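Local coordinates for carboxypeptidase 1 (Deinococcus radiodurans str. R1, PDB 5GIV), which probably acts as a zinc-dependent carboxypeptidase of the M32 family, releasing amino acids one by one from the C-terminus of peptides with broad specificity, at residues A[249-254]-A[261-266]; A[209-214]-A[228-233]; A[199-204]-A[256-261]. All blocks are in the same frame, centred on the assembly; numbering follows the deposited sequence.

Interaction 1. Residues A[249-254]-A[261-266]; sequences TTRVKE and LYSTLH. With ZN (zinc ion), chain G.
Thr264 OG1, on the zinc-binding HExxH helix 257-275, has three oxygen neighbours: Thr250 OG1, Gln230 OE1 and Ala260 O. Thr250 OG1 of strand 245-250 lies 2.9 Å from Thr264 OG1 in a hydrogen bond between two hydroxyls. Gln230 OE1 and Ala260 O, both acceptors within hydrogen-bonding reach, would have to share or compete for the one proton of Thr264. These hydroxyl contacts join the middle strand of the sheet to the helix that supplies His266 and His270 to the metal. Thr250 turns its hydroxyl anti to its own backbone nitrogen (chi1 -166°), which brings it onto the helix; Thr250 CB is itself 3.2 Å from Thr264 OG1. Beside this pair, Ser263 offers its methylene, Ser263 CB lying 3.5 Å from Thr250 OG1, whereas its hydroxyl bonds back to the Asp259 carbonyl. The Arg251 chain bends at chi3 (60°), and the guanidinium approaches Ser263 obliquely, Arg251 NH2 3.9 Å from Ser263 OG, a loose approach rather than a bond. Further along the helix, His266 ND1 is hydrogen-bonded to Glu303 of helix 292-306, which probably fixes the rotation of the imidazole, a second-shell role behind the metal ligand. His270 and Glu296 complete the protein ligands of the zinc ion, three waters fill out its shell, and His266 NE2 meets the metal at 2.2 Å.

Interaction 2. Residues A[209-214]-A[228-233]; sequences RQLAFG and GRQDLT
Leu211 of helix 207-221 reaches across to strand 230-232, where Gln230 and Leu232 receive it. Along 228-233, Arg229 comes first, with Phe37 of the second subunit packed on it. Gln230 follows, extended with CG anti to the backbone N (chi1 -179°) and CD continuing straight on, which carries its amide to the helix. There Gln230 NE2 passes 4.2 Å from Leu211 CD2 and donates to a water at 2.8 Å. The same water donates to Leu211 O at 2.9 Å, bridging side-chain amide and helix carbonyl, while Gln230 OE1 is bonded to Thr264. Gln230 thus ties this outer strand to the helix carrying the zinc-binding HExxH residues, its side chain about 6 Å from that of Glu267, the probable proton donor/acceptor. Asp231 leaves the backbone on the side away from helix 207-221 and is held side-on by Arg229: NH2 donates to Asp231 OD1 at 2.6 Å, nearly straight and within the guanidinium plane, and NE to the syn lone pair of Asp231 OD2 at 2.8 Å. Leu232 then brings its CD2 against the fork of Leu211, 4.0 Å from Leu211 CD2, a purely apolar touch. Val252 touches both leucines and Thr250 touches Leu211, so helix 207-221 lies against the sheet where strand 230-232 runs parallel to strand 245-250, with helix 257-275 beside it, packed against Gln210 and Phe213.

Interaction 3. Residues A[199-204]-A[256-261]; sequences DFLGRG and DPTDAL
Leu201 lies against the first turn of helix 257-275, meeting Asp256, Pro257 and Thr258. From its root outward, Leu201 CB sits 4.2 Å from Pro257 CD and near Asp256 OD1. The chain then forks at CG: CD2 lies 4.1 Å from Pro257 CG, and CD1 is 3.9 Å from Thr258 CG2, so the isobutyl group straddles the two residues, crossing each side chain at about a right angle. Its backbone takes part as well, Leu201 O approaching Pro257 CD to 3.1 Å. The turn it packs on is closed by an N-cap. Asp256 OD1 accepts from Thr258 N at 3.1 Å, an Asx turn, and from Thr258 OG1 at 2.9 Å, both donors coming over the same face of the carboxylate. Thr258 holds its hydroxyl between its own N and carbonyl carbon (chi1 66°), which turns OG1 back to the cap and CG2 out to the leucine. Replacing Pro257 by a glycine would remove the ring on which Leu201 CD2 and the Leu201 carbonyl rest, and would probably leave a gap there and a more flexible start to the helix. Leu201 of the 3-10 turn 199-201 touches helix 333-339 as well, at Met336 and Ala339, while Pro257 packs on Gln210 of helix 207-221 and Trp320 of helix 310-323.

Overall arrangement
Interactions 1 and 3 use successive turns of helix 257-275 and share Leu261, while interactions 1 and 2 meet through adjacent strands of one sheet. All three are partly buried and lie on the same side of the chain's centre, interaction 3 farthest out, with its centre about 24 Å from that of the chain against 15 Å for interaction 1. Chemistry changes accordingly: hydroxyl bonding between a strand and the zinc-binding helix in interaction 1, leucine contacts with a water bridge in interaction 2, apolar packing over a helix cap in interaction 3. The Lys253-Asp259 salt bridge links 249-254 to 256-261, and Gln210 joins 209-214 to Pro257 and Ala260.

Interaction 1. Residues A[249-254]-A[261-266]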
ATOM      1  N   THR A 249       0.515  -3.590 -12.493  1.00 19.02           N
ATOM      2  CA  THR A 249       0.986  -4.874 -12.002  1.00 19.09           C
ATOM      3  C   THR A 249       1.096  -5.834 -13.172  1.00 19.16           C
ATOM      4  O   THR A 249       0.396  -5.696 -14.180  1.00 19.15           O
ATOM      5  CB  THR A 249       0.064  -5.458 -10.914  1.00 19.08           C
ATOM      6  OG1 THR A 249      -1.231  -5.723 -11.466  1.00 19.06           O
ATOM      7  CG2 THR A 249      -0.070  -4.489  -9.738  1.00 19.03           C
ATOM      8  N   THR A 250       1.984  -6.813 -13.028  1.00 17.87           N
ATOM      9  CA  THR A 250       2.237  -7.796 -14.067  1.00 17.86           C
ATOM     10  C   THR A 250       2.376  -9.166 -13.417  1.00 17.81           C
ATOM     11  O   THR A 250       2.361  -9.303 -12.187  1.00 17.80           O
ATOM     12  CB  THR A 250       3.487  -7.433 -14.886  1.00 17.91           C
ATOM     13  OG1 THR A 250       3.526  -8.215 -16.089  1.00 17.91           O
ATOM     14  CG2 THR A 250       4.767  -7.669 -14.064  1.00 17.95           C
ATOM     15  N   ARG A 251       2.484 -10.190 -14.263  1.00 35.81           N
ATOM     16  CA  ARG A 251       2.604 -11.574 -13.824  1.00 35.77           C
ATOM     17  C   ARG A 251       3.688 -12.252 -14.641  1.00 35.79           C
ATOM     18  O   ARG A 251       3.704 -12.124 -15.868  1.00 35.82           O
ATOM     19  CB  ARG A 251       1.269 -12.297 -13.979  1.00 35.71           C
ATOM     20  CG  ARG A 251       1.354 -13.790 -14.012  1.00 35.70           C
ATOM     21  CD  ARG A 251       0.060 -14.334 -14.596  1.00 35.67           C
ATOM     22  NE  ARG A 251      -0.171 -13.839 -15.955  1.00 35.73           N
ATOM     23  CZ  ARG A 251      -1.374 -13.719 -16.511  1.00 35.72           C
ATOM     24  NH1 ARG A 251      -2.465 -14.047 -15.819  1.00 35.66           N
ATOM     25  NH2 ARG A 251      -1.487 -13.265 -17.755  1.00 35.76           N
ATOM     26  N   VAL A 252       4.599 -12.956 -13.973  1.00 20.68           N
ATOM     27  CA  VAL A 252       5.796 -13.486 -14.612  1.00 20.72           C
ATOM     28  C   VAL A 252       5.735 -15.004 -14.645  1.00 20.67           C
ATOM     29  O   VAL A 252       5.492 -15.644 -13.616  1.00 20.64           O
ATOM     30  CB  VAL A 252       7.068 -13.018 -13.893  1.00 20.79           C
ATOM     31  CG1 VAL A 252       8.309 -13.482 -14.669  1.00 20.85           C
ATOM     32  CG2 VAL A 252       7.046 -11.514 -13.736  1.00 20.86           C
ATOM     33  N   LYS A 253       5.982 -15.578 -15.821  1.00 25.10           N
ATOM     34  CA  LYS A 253       6.162 -17.015 -15.997  1.00 25.06           C
ATOM     35  C   LYS A 253       7.564 -17.263 -16.540  1.00 25.12           C
ATOM     36  O   LYS A 253       7.866 -16.905 -17.680  1.00 25.16           O
ATOM     37  CB  LYS A 253       5.101 -17.597 -16.931  1.00 25.01           C
ATOM     38  CG  LYS A 253       3.741 -17.683 -16.280  1.00 24.95           C
ATOM     39  CD  LYS A 253       2.807 -18.616 -17.017  1.00 24.91           C
ATOM     40  CE  LYS A 253       2.057 -17.876 -18.081  1.00 24.96           C
ATOM     41  NZ  LYS A 253       0.971 -17.087 -17.436  1.00 24.95           N
ATOM     42  N   GLU A 254       8.427 -17.876 -15.730  1.00 20.47           N
ATOM     43  CA  GLU A 254       9.757 -18.185 -16.234  1.00 20.52           C
ATOM     44  C   GLU A 254       9.708 -19.148 -17.411  1.00 20.47           C
ATOM     45  O   GLU A 254      10.641 -19.171 -18.217  1.00 20.52           O
ATOM     46  CB  GLU A 254      10.636 -18.757 -15.121  1.00 20.55           C
ATOM     47  CG  GLU A 254      10.992 -17.738 -14.052  1.00 20.62           C
ATOM     48  CD  GLU A 254      12.276 -18.070 -13.309  1.00 20.71           C
ATOM     49  OE1 GLU A 254      12.734 -19.233 -13.372  1.00 20.70           O
ATOM     50  OE2 GLU A 254      12.846 -17.142 -12.691  1.00 20.80           O
ATOM     51  N   LEU A 261       6.186  -9.761 -20.420  1.00 17.32           N
ATOM     52  CA  LEU A 261       6.495  -8.614 -21.266  1.00 17.30           C
ATOM     53  C   LEU A 261       5.222  -7.938 -21.765  1.00 17.29           C
ATOM     54  O   LEU A 261       5.057  -6.717 -21.632  1.00 17.29           O
ATOM     55  CB  LEU A 261       7.381  -9.038 -22.437  1.00 17.29           C
ATOM     56  CG  LEU A 261       7.612  -7.902 -23.430  1.00 17.34           C
ATOM     57  CD1 LEU A 261       8.166  -6.711 -22.680  1.00 17.36           C
ATOM     58  CD2 LEU A 261       8.578  -8.333 -24.537  1.00 17.38           C
ATOM     59  N   TYR A 262       4.301  -8.712 -22.334  1.00 17.27           N
ATOM     60  CA  TYR A 262       3.155  -8.085 -22.974  1.00 17.25           C
ATOM     61  C   TYR A 262       2.048  -7.710 -21.996  1.00 17.26           C
ATOM     62  O   TYR A 262       1.286  -6.777 -22.288  1.00 17.26           O
ATOM     63  CB  TYR A 262       2.673  -8.974 -24.125  1.00 17.23           C
ATOM     64  CG  TYR A 262       3.659  -8.849 -25.278  1.00 17.22           C
ATOM     65  CD1 TYR A 262       3.699  -7.689 -26.049  1.00 17.22           C
ATOM     66  CD2 TYR A 262       4.596  -9.848 -25.547  1.00 17.22           C
ATOM     67  CE1 TYR A 262       4.617  -7.536 -27.070  1.00 17.22           C
ATOM     68  CE2 TYR A 262       5.521  -9.701 -26.571  1.00 17.22           C
ATOM     69  CZ  TYR A 262       5.520  -8.542 -27.329  1.00 17.21           C
ATOM     70  OH  TYR A 262       6.422  -8.368 -28.344  1.00 17.21           O
ATOM     71  N   SER A 263       1.957  -8.374 -20.835  1.00 18.00           N
ATOM     72  CA  SER A 263       1.129  -7.843 -19.755  1.00 17.95           C
ATOM     73  C   SER A 263       1.627  -6.471 -19.308  1.00 18.01           C
ATOM     74  O   SER A 263       0.828  -5.557 -19.064  1.00 18.00           O
ATOM     75  CB  SER A 263       1.115  -8.794 -18.556  1.00 17.88           C
ATOM     76  OG  SER A 263       0.400  -9.989 -18.815  1.00 17.82           O
ATOM     77  N   THR A 264       2.946  -6.320 -19.167  1.00 17.32           N
ATOM     78  CA  THR A 264       3.505  -5.049 -18.726  1.00 17.34           C
ATOM     79  C   THR A 264       3.276  -3.954 -19.768  1.00 17.33           C
ATOM     80  O   THR A 264       2.826  -2.855 -19.429  1.00 17.35           O
ATOM     81  CB  THR A 264       4.992  -5.222 -18.400  1.00 17.35           C
ATOM     82  OG1 THR A 264       5.124  -6.041 -17.234  1.00 17.37           O
ATOM     83  CG2 THR A 264       5.664  -3.881 -18.145  1.00 17.37           C
ATOM     84  N   LEU A 265       3.534  -4.249 -21.049  1.00 17.31           N
ATOM     85  CA  LEU A 265       3.297  -3.247 -22.085  1.00 17.31           C
ATOM     86  C   LEU A 265       1.827  -2.864 -22.136  1.00 17.31           C
ATOM     87  O   LEU A 265       1.485  -1.682 -22.225  1.00 17.32           O
ATOM     88  CB  LEU A 265       3.762  -3.768 -23.449  1.00 17.29           C
ATOM     89  CG  LEU A 265       5.215  -4.231 -23.598  1.00 17.29           C
ATOM     90  CD1 LEU A 265       5.578  -4.455 -25.061  1.00 17.27           C
ATOM     91  CD2 LEU A 265       6.156  -3.224 -22.976  1.00 17.31           C
ATOM     92  N   HIS A 266       0.943  -3.847 -21.988  1.00 17.29           N
ATOM     93  CA  HIS A 266      -0.489  -3.577 -22.003  1.00 17.29           C
ATOM     94  C   HIS A 266      -0.887  -2.636 -20.870  1.00 17.32           C
ATOM     95  O   HIS A 266      -1.476  -1.574 -21.109  1.00 17.33           O
ATOM     96  CB  HIS A 266      -1.251  -4.902 -21.908  1.00 17.27           C
ATOM     97  CG  HIS A 266      -2.741  -4.752 -21.942  1.00 17.27           C
ATOM     98  ND1 HIS A 266      -3.487  -5.014 -23.070  1.00 17.25           N
ATOM     99  CD2 HIS A 266      -3.623  -4.374 -20.987  1.00 17.29           C
ATOM    100  CE1 HIS A 266      -4.765  -4.805 -22.805  1.00 17.25           C
ATOM    101  NE2 HIS A 266      -4.874  -4.414 -21.549  1.00 17.28           N
TER
HETATM  102 ZN    ZN G 601      -6.793  -3.739 -20.610  1.00 24.45          ZN
HETATM  103  O   HOH W   1      -6.274  -4.511 -18.387  1.00 19.08           O
HETATM  104  O   HOH W   2      -7.271  -5.666 -21.087  1.00 20.36           O
HETATM  105  O   HOH W   3      -8.404  -3.259 -18.838  1.00 18.63           O

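Interaction 2. Residues A[209-214]-A[228-233]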
ATOM      1  N   ARG A 209      15.149 -10.828 -14.408  1.00 32.32           N
ATOM      2  CA  ARG A 209      15.541 -10.203 -15.664  1.00 32.35           C
ATOM      3  C   ARG A 209      14.337  -9.780 -16.495  1.00 32.29           C
ATOM      4  O   ARG A 209      14.359  -8.714 -17.122  1.00 32.31           O
ATOM      5  CB  ARG A 209      16.423 -11.137 -16.476  1.00 32.37           C
ATOM      6  CG  ARG A 209      17.839 -11.175 -16.006  1.00 32.46           C
ATOM      7  CD  ARG A 209      18.622 -12.239 -16.719  1.00 32.48           C
ATOM      8  NE  ARG A 209      20.025 -12.076 -16.388  1.00 32.57           N
ATOM      9  CZ  ARG A 209      20.646 -12.732 -15.421  1.00 32.63           C
ATOM     10  NH1 ARG A 209      19.980 -13.619 -14.680  1.00 32.59           N
ATOM     11  NH2 ARG A 209      21.935 -12.484 -15.191  1.00 32.71           N
ATOM     12  N   GLN A 210      13.273 -10.588 -16.496  1.00 21.45           N
ATOM     13  CA  GLN A 210      12.080 -10.219 -17.247  1.00 21.40           C
ATOM     14  C   GLN A 210      11.528  -8.887 -16.765  1.00 21.39           C
ATOM     15  O   GLN A 210      11.242  -7.995 -17.569  1.00 21.40           O
ATOM     16  CB  GLN A 210      11.018 -11.314 -17.131  1.00 21.31           C
ATOM     17  CG  GLN A 210      11.321 -12.602 -17.869  1.00 21.27           C
ATOM     18  CD  GLN A 210      10.090 -13.491 -17.949  1.00 21.19           C
ATOM     19  OE1 GLN A 210       8.999 -13.026 -18.282  1.00 21.16           O
ATOM     20  NE2 GLN A 210      10.260 -14.769 -17.651  1.00 21.14           N
ATOM     21  N   LEU A 211      11.400  -8.721 -15.448  1.00 17.71           N
ATOM     22  CA  LEU A 211      10.878  -7.464 -14.930  1.00 17.71           C
ATOM     23  C   LEU A 211      11.799  -6.305 -15.298  1.00 17.74           C
ATOM     24  O   LEU A 211      11.330  -5.237 -15.708  1.00 17.72           O
ATOM     25  CB  LEU A 211      10.699  -7.547 -13.414  1.00 17.70           C
ATOM     26  CG  LEU A 211       9.597  -8.497 -12.969  1.00 17.64           C
ATOM     27  CD1 LEU A 211       9.622  -8.728 -11.453  1.00 17.65           C
ATOM     28  CD2 LEU A 211       8.265  -7.933 -13.426  1.00 17.60           C
ATOM     29  N   ALA A 212      13.112  -6.503 -15.179  1.00 19.96           N
ATOM     30  CA  ALA A 212      14.046  -5.427 -15.492  1.00 19.98           C
ATOM     31  C   ALA A 212      13.921  -5.014 -16.948  1.00 19.99           C
ATOM     32  O   ALA A 212      13.863  -3.823 -17.268  1.00 19.96           O
ATOM     33  CB  ALA A 212      15.483  -5.852 -15.175  1.00 20.05           C
ATOM     34  N   PHE A 213      13.857  -5.989 -17.848  1.00 22.70           N
ATOM     35  CA  PHE A 213      13.697  -5.665 -19.256  1.00 22.72           C
ATOM     36  C   PHE A 213      12.383  -4.930 -19.506  1.00 22.66           C
ATOM     37  O   PHE A 213      12.346  -3.919 -20.219  1.00 22.66           O
ATOM     38  CB  PHE A 213      13.789  -6.936 -20.099  1.00 22.74           C
ATOM     39  CG  PHE A 213      13.490  -6.707 -21.551  1.00 22.78           C
ATOM     40  CD1 PHE A 213      14.494  -6.314 -22.422  1.00 22.84           C
ATOM     41  CD2 PHE A 213      12.210  -6.881 -22.046  1.00 22.74           C
ATOM     42  CE1 PHE A 213      14.223  -6.094 -23.760  1.00 22.88           C
ATOM     43  CE2 PHE A 213      11.941  -6.672 -23.382  1.00 22.79           C
ATOM     44  CZ  PHE A 213      12.952  -6.279 -24.242  1.00 22.86           C
ATOM     45  N   GLY A 214      11.290  -5.423 -18.922  1.00 21.16           N
ATOM     46  CA  GLY A 214       9.997  -4.791 -19.145  1.00 21.12           C
ATOM     47  C   GLY A 214       9.955  -3.346 -18.682  1.00 21.05           C
ATOM     48  O   GLY A 214       9.310  -2.500 -19.310  1.00 21.02           O
ATOM     49  N   GLY A 228       4.403   6.574 -10.533  1.00 21.08           N
ATOM     50  CA  GLY A 228       3.862   5.234 -10.608  1.00 21.11           C
ATOM     51  C   GLY A 228       4.904   4.211 -10.225  1.00 21.20           C
ATOM     52  O   GLY A 228       6.028   4.540  -9.831  1.00 21.25           O
ATOM     53  N   ARG A 229       4.507   2.953 -10.353  1.00 17.62           N
ATOM     54  CA  ARG A 229       5.385   1.823 -10.082  1.00 17.62           C
ATOM     55  C   ARG A 229       4.677   0.568 -10.572  1.00 17.58           C
ATOM     56  O   ARG A 229       3.490   0.595 -10.907  1.00 17.57           O
ATOM     57  CB  ARG A 229       5.735   1.716  -8.588  1.00 17.65           C
ATOM     58  CG  ARG A 229       4.532   1.610  -7.672  1.00 17.67           C
ATOM     59  CD  ARG A 229       4.933   1.259  -6.229  1.00 17.71           C
ATOM     60  NE  ARG A 229       5.488  -0.091  -6.111  1.00 17.70           N
ATOM     61  CZ  ARG A 229       6.782  -0.359  -6.003  1.00 17.71           C
ATOM     62  NH1 ARG A 229       7.677   0.623  -5.989  1.00 17.72           N
ATOM     63  NH2 ARG A 229       7.187  -1.615  -5.918  1.00 17.71           N
ATOM     64  N   GLN A 230       5.421  -0.538 -10.585  1.00 18.56           N
ATOM     65  CA  GLN A 230       4.918  -1.844 -10.993  1.00 18.60           C
ATOM     66  C   GLN A 230       5.191  -2.865  -9.893  1.00 18.66           C
ATOM     67  O   GLN A 230       6.229  -2.809  -9.230  1.00 18.70           O
ATOM     68  CB  GLN A 230       5.564  -2.316 -12.314  1.00 18.66           C
ATOM     69  CG  GLN A 230       5.039  -3.674 -12.799  1.00 18.72           C
ATOM     70  CD  GLN A 230       5.639  -4.134 -14.132  1.00 18.79           C
ATOM     71  OE1 GLN A 230       4.911  -4.544 -15.035  1.00 18.81           O
ATOM     72  NE2 GLN A 230       6.958  -4.072 -14.253  1.00 18.83           N
ATOM     73  N   ASP A 231       4.259  -3.801  -9.712  1.00 18.93           N
ATOM     74  CA  ASP A 231       4.424  -4.899  -8.766  1.00 18.99           C
ATOM     75  C   ASP A 231       3.830  -6.168  -9.367  1.00 19.01           C
ATOM     76  O   ASP A 231       3.173  -6.138 -10.410  1.00 18.98           O
ATOM     77  CB  ASP A 231       3.767  -4.583  -7.418  1.00 18.94           C
ATOM     78  CG  ASP A 231       4.388  -3.375  -6.731  1.00 18.94           C
ATOM     79  OD1 ASP A 231       5.423  -3.548  -6.059  1.00 19.01           O
ATOM     80  OD2 ASP A 231       3.855  -2.249  -6.870  1.00 18.87           O
ATOM     81  N   LEU A 232       4.047  -7.288  -8.682  1.00 28.75           N
ATOM     82  CA  LEU A 232       3.563  -8.590  -9.125  1.00 28.72           C
ATOM     83  C   LEU A 232       2.239  -8.928  -8.457  1.00 28.69           C
ATOM     84  O   LEU A 232       2.071  -8.723  -7.251  1.00 28.70           O
ATOM     85  CB  LEU A 232       4.580  -9.684  -8.813  1.00 28.74           C
ATOM     86  CG  LEU A 232       5.898  -9.649  -9.566  1.00 28.80           C
ATOM     87  CD1 LEU A 232       6.780 -10.807  -9.154  1.00 28.82           C
ATOM     88  CD2 LEU A 232       5.596  -9.751 -11.038  1.00 28.79           C
ATOM     89  N   THR A 233       1.297  -9.446  -9.242  1.00 30.34           N
ATOM     90  CA  THR A 233       0.027  -9.916  -8.708  1.00 30.31           C
ATOM     91  C   THR A 233      -0.424 -11.130  -9.512  1.00 30.26           C
ATOM     92  O   THR A 233       0.211 -11.526 -10.494  1.00 30.25           O
ATOM     93  CB  THR A 233      -1.045  -8.822  -8.714  1.00 30.31           C
ATOM     94  OG1 THR A 233      -1.330  -8.429 -10.061  1.00 30.31           O
ATOM     95  CG2 THR A 233      -0.592  -7.623  -7.909  1.00 30.36           C
TER
HETATM   96  O   HOH W   4       8.478  -5.160 -16.281  1.00 23.66           O

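Interaction 3. Residues A[199-204]-A[256-261]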
ATOM      1  N   ASP A 199      10.100 -22.656 -29.774  1.00 21.55           N
ATOM      2  CA  ASP A 199      10.616 -23.447 -28.657  1.00 21.49           C
ATOM      3  C   ASP A 199      11.639 -22.688 -27.818  1.00 21.51           C
ATOM      4  O   ASP A 199      11.789 -22.976 -26.628  1.00 21.47           O
ATOM      5  CB  ASP A 199      11.248 -24.739 -29.176  1.00 21.42           C
ATOM      6  CG  ASP A 199      12.469 -24.473 -30.053  1.00 21.41           C
ATOM      7  OD1 ASP A 199      13.558 -24.219 -29.498  1.00 21.41           O
ATOM      8  OD2 ASP A 199      12.336 -24.512 -31.295  1.00 21.41           O
ATOM      9  N   PHE A 200      12.360 -21.728 -28.404  1.00 18.98           N
ATOM     10  CA  PHE A 200      13.365 -21.014 -27.623  1.00 19.01           C
ATOM     11  C   PHE A 200      12.737 -20.190 -26.510  1.00 19.06           C
ATOM     12  O   PHE A 200      13.434 -19.821 -25.559  1.00 19.08           O
ATOM     13  CB  PHE A 200      14.228 -20.117 -28.522  1.00 19.05           C
ATOM     14  CG  PHE A 200      13.438 -19.169 -29.360  1.00 19.13           C
ATOM     15  CD1 PHE A 200      13.076 -17.928 -28.868  1.00 19.20           C
ATOM     16  CD2 PHE A 200      13.058 -19.519 -30.640  1.00 19.12           C
ATOM     17  CE1 PHE A 200      12.335 -17.062 -29.629  1.00 19.27           C
ATOM     18  CE2 PHE A 200      12.328 -18.662 -31.409  1.00 19.21           C
ATOM     19  CZ  PHE A 200      11.961 -17.428 -30.908  1.00 19.30           C
ATOM     20  N   LEU A 201      11.441 -19.881 -26.612  1.00 17.38           N
ATOM     21  CA  LEU A 201      10.745 -19.189 -25.531  1.00 17.38           C
ATOM     22  C   LEU A 201      10.564 -20.059 -24.294  1.00 17.41           C
ATOM     23  O   LEU A 201      10.238 -19.528 -23.228  1.00 17.42           O
ATOM     24  CB  LEU A 201       9.384 -18.690 -26.019  1.00 17.34           C
ATOM     25  CG  LEU A 201       9.461 -17.676 -27.171  1.00 17.30           C
ATOM     26  CD1 LEU A 201       8.068 -17.354 -27.722  1.00 17.27           C
ATOM     27  CD2 LEU A 201      10.196 -16.417 -26.739  1.00 17.30           C
ATOM     28  N   GLY A 202      10.779 -21.366 -24.397  1.00 17.59           N
ATOM     29  CA  GLY A 202      10.628 -22.261 -23.270  1.00 17.54           C
ATOM     30  C   GLY A 202      11.919 -22.647 -22.579  1.00 17.57           C
ATOM     31  O   GLY A 202      11.913 -23.574 -21.759  1.00 17.59           O
ATOM     32  N   ARG A 203      13.021 -21.955 -22.861  1.00 20.74           N
ATOM     33  CA  ARG A 203      14.327 -22.363 -22.359  1.00 20.76           C
ATOM     34  C   ARG A 203      14.598 -21.889 -20.937  1.00 20.80           C
ATOM     35  O   ARG A 203      15.640 -22.249 -20.375  1.00 20.84           O
ATOM     36  CB  ARG A 203      15.430 -21.858 -23.298  1.00 20.79           C
ATOM     37  CG  ARG A 203      15.431 -22.531 -24.647  1.00 20.73           C
ATOM     38  CD  ARG A 203      16.412 -21.917 -25.644  1.00 20.75           C
ATOM     39  NE  ARG A 203      16.676 -22.859 -26.730  1.00 20.68           N
ATOM     40  CZ  ARG A 203      17.448 -22.609 -27.788  1.00 20.67           C
ATOM     41  NH1 ARG A 203      18.034 -21.428 -27.931  1.00 20.72           N
ATOM     42  NH2 ARG A 203      17.637 -23.548 -28.712  1.00 20.59           N
ATOM     43  N   GLY A 204      13.693 -21.112 -20.344  1.00 18.92           N
ATOM     44  CA  GLY A 204      13.880 -20.631 -18.987  1.00 18.96           C
ATOM     45  C   GLY A 204      14.401 -19.211 -18.924  1.00 19.03           C
ATOM     46  O   GLY A 204      15.563 -18.964 -19.253  1.00 19.09           O
ATOM     47  N   ASP A 256       7.733 -18.908 -19.957  1.00 24.50           N
ATOM     48  CA  ASP A 256       7.345 -18.202 -21.177  1.00 24.54           C
ATOM     49  C   ASP A 256       7.443 -16.693 -20.966  1.00 24.60           C
ATOM     50  O   ASP A 256       6.592 -16.096 -20.298  1.00 24.57           O
ATOM     51  CB  ASP A 256       5.934 -18.598 -21.623  1.00 24.50           C
ATOM     52  CG  ASP A 256       5.485 -17.857 -22.886  1.00 24.57           C
ATOM     53  OD1 ASP A 256       6.293 -17.138 -23.514  1.00 24.62           O
ATOM     54  OD2 ASP A 256       4.321 -18.039 -23.290  1.00 24.57           O
ATOM     55  N   PRO A 257       8.470 -16.047 -21.527  1.00 17.37           N
ATOM     56  CA  PRO A 257       8.707 -14.629 -21.242  1.00 17.36           C
ATOM     57  C   PRO A 257       7.768 -13.673 -21.963  1.00 17.32           C
ATOM     58  O   PRO A 257       7.734 -12.489 -21.596  1.00 17.32           O
ATOM     59  CB  PRO A 257      10.157 -14.428 -21.695  1.00 17.37           C
ATOM     60  CG  PRO A 257      10.324 -15.405 -22.801  1.00 17.36           C
ATOM     61  CD  PRO A 257       9.498 -16.610 -22.415  1.00 17.37           C
ATOM     62  N   THR A 258       6.996 -14.138 -22.951  1.00 17.30           N
ATOM     63  CA  THR A 258       6.060 -13.239 -23.620  1.00 17.27           C
ATOM     64  C   THR A 258       4.926 -12.813 -22.694  1.00 17.27           C
ATOM     65  O   THR A 258       4.366 -11.730 -22.878  1.00 17.26           O
ATOM     66  CB  THR A 258       5.480 -13.892 -24.880  1.00 17.25           C
ATOM     67  OG1 THR A 258       4.666 -15.011 -24.516  1.00 17.25           O
ATOM     68  CG2 THR A 258       6.585 -14.352 -25.817  1.00 17.25           C
ATOM     69  N   ASP A 259       4.592 -13.622 -21.685  1.00 29.97           N
ATOM     70  CA  ASP A 259       3.494 -13.277 -20.784  1.00 29.94           C
ATOM     71  C   ASP A 259       3.785 -11.995 -20.005  1.00 29.95           C
ATOM     72  O   ASP A 259       3.024 -11.024 -20.074  1.00 29.96           O
ATOM     73  CB  ASP A 259       3.221 -14.429 -19.819  1.00 29.88           C
ATOM     74  CG  ASP A 259       2.209 -15.418 -20.360  1.00 29.88           C
ATOM     75  OD1 ASP A 259       2.372 -15.887 -21.518  1.00 29.92           O
ATOM     76  OD2 ASP A 259       1.239 -15.719 -19.620  1.00 29.82           O
ATOM     77  N   ALA A 260       4.878 -11.985 -19.235  1.00 18.41           N
ATOM     78  CA  ALA A 260       5.212 -10.805 -18.444  1.00 18.45           C
ATOM     79  C   ALA A 260       5.434  -9.590 -19.333  1.00 18.52           C
ATOM     80  O   ALA A 260       4.924  -8.498 -19.055  1.00 18.54           O
ATOM     81  CB  ALA A 260       6.452 -11.078 -17.592  1.00 18.46           C
ATOM     82  N   LEU A 261       6.186  -9.761 -20.420  1.00 17.32           N
ATOM     83  CA  LEU A 261       6.495  -8.614 -21.266  1.00 17.30           C
ATOM     84  C   LEU A 261       5.222  -7.938 -21.765  1.00 17.29           C
ATOM     85  O   LEU A 261       5.057  -6.717 -21.632  1.00 17.29           O
ATOM     86  CB  LEU A 261       7.381  -9.038 -22.437  1.00 17.29           C
ATOM     87  CG  LEU A 261       7.612  -7.902 -23.430  1.00 17.34           C
ATOM     88  CD1 LEU A 261       8.166  -6.711 -22.680  1.00 17.36           C
ATOM     89  CD2 LEU A 261       8.578  -8.333 -24.537  1.00 17.38           C
TER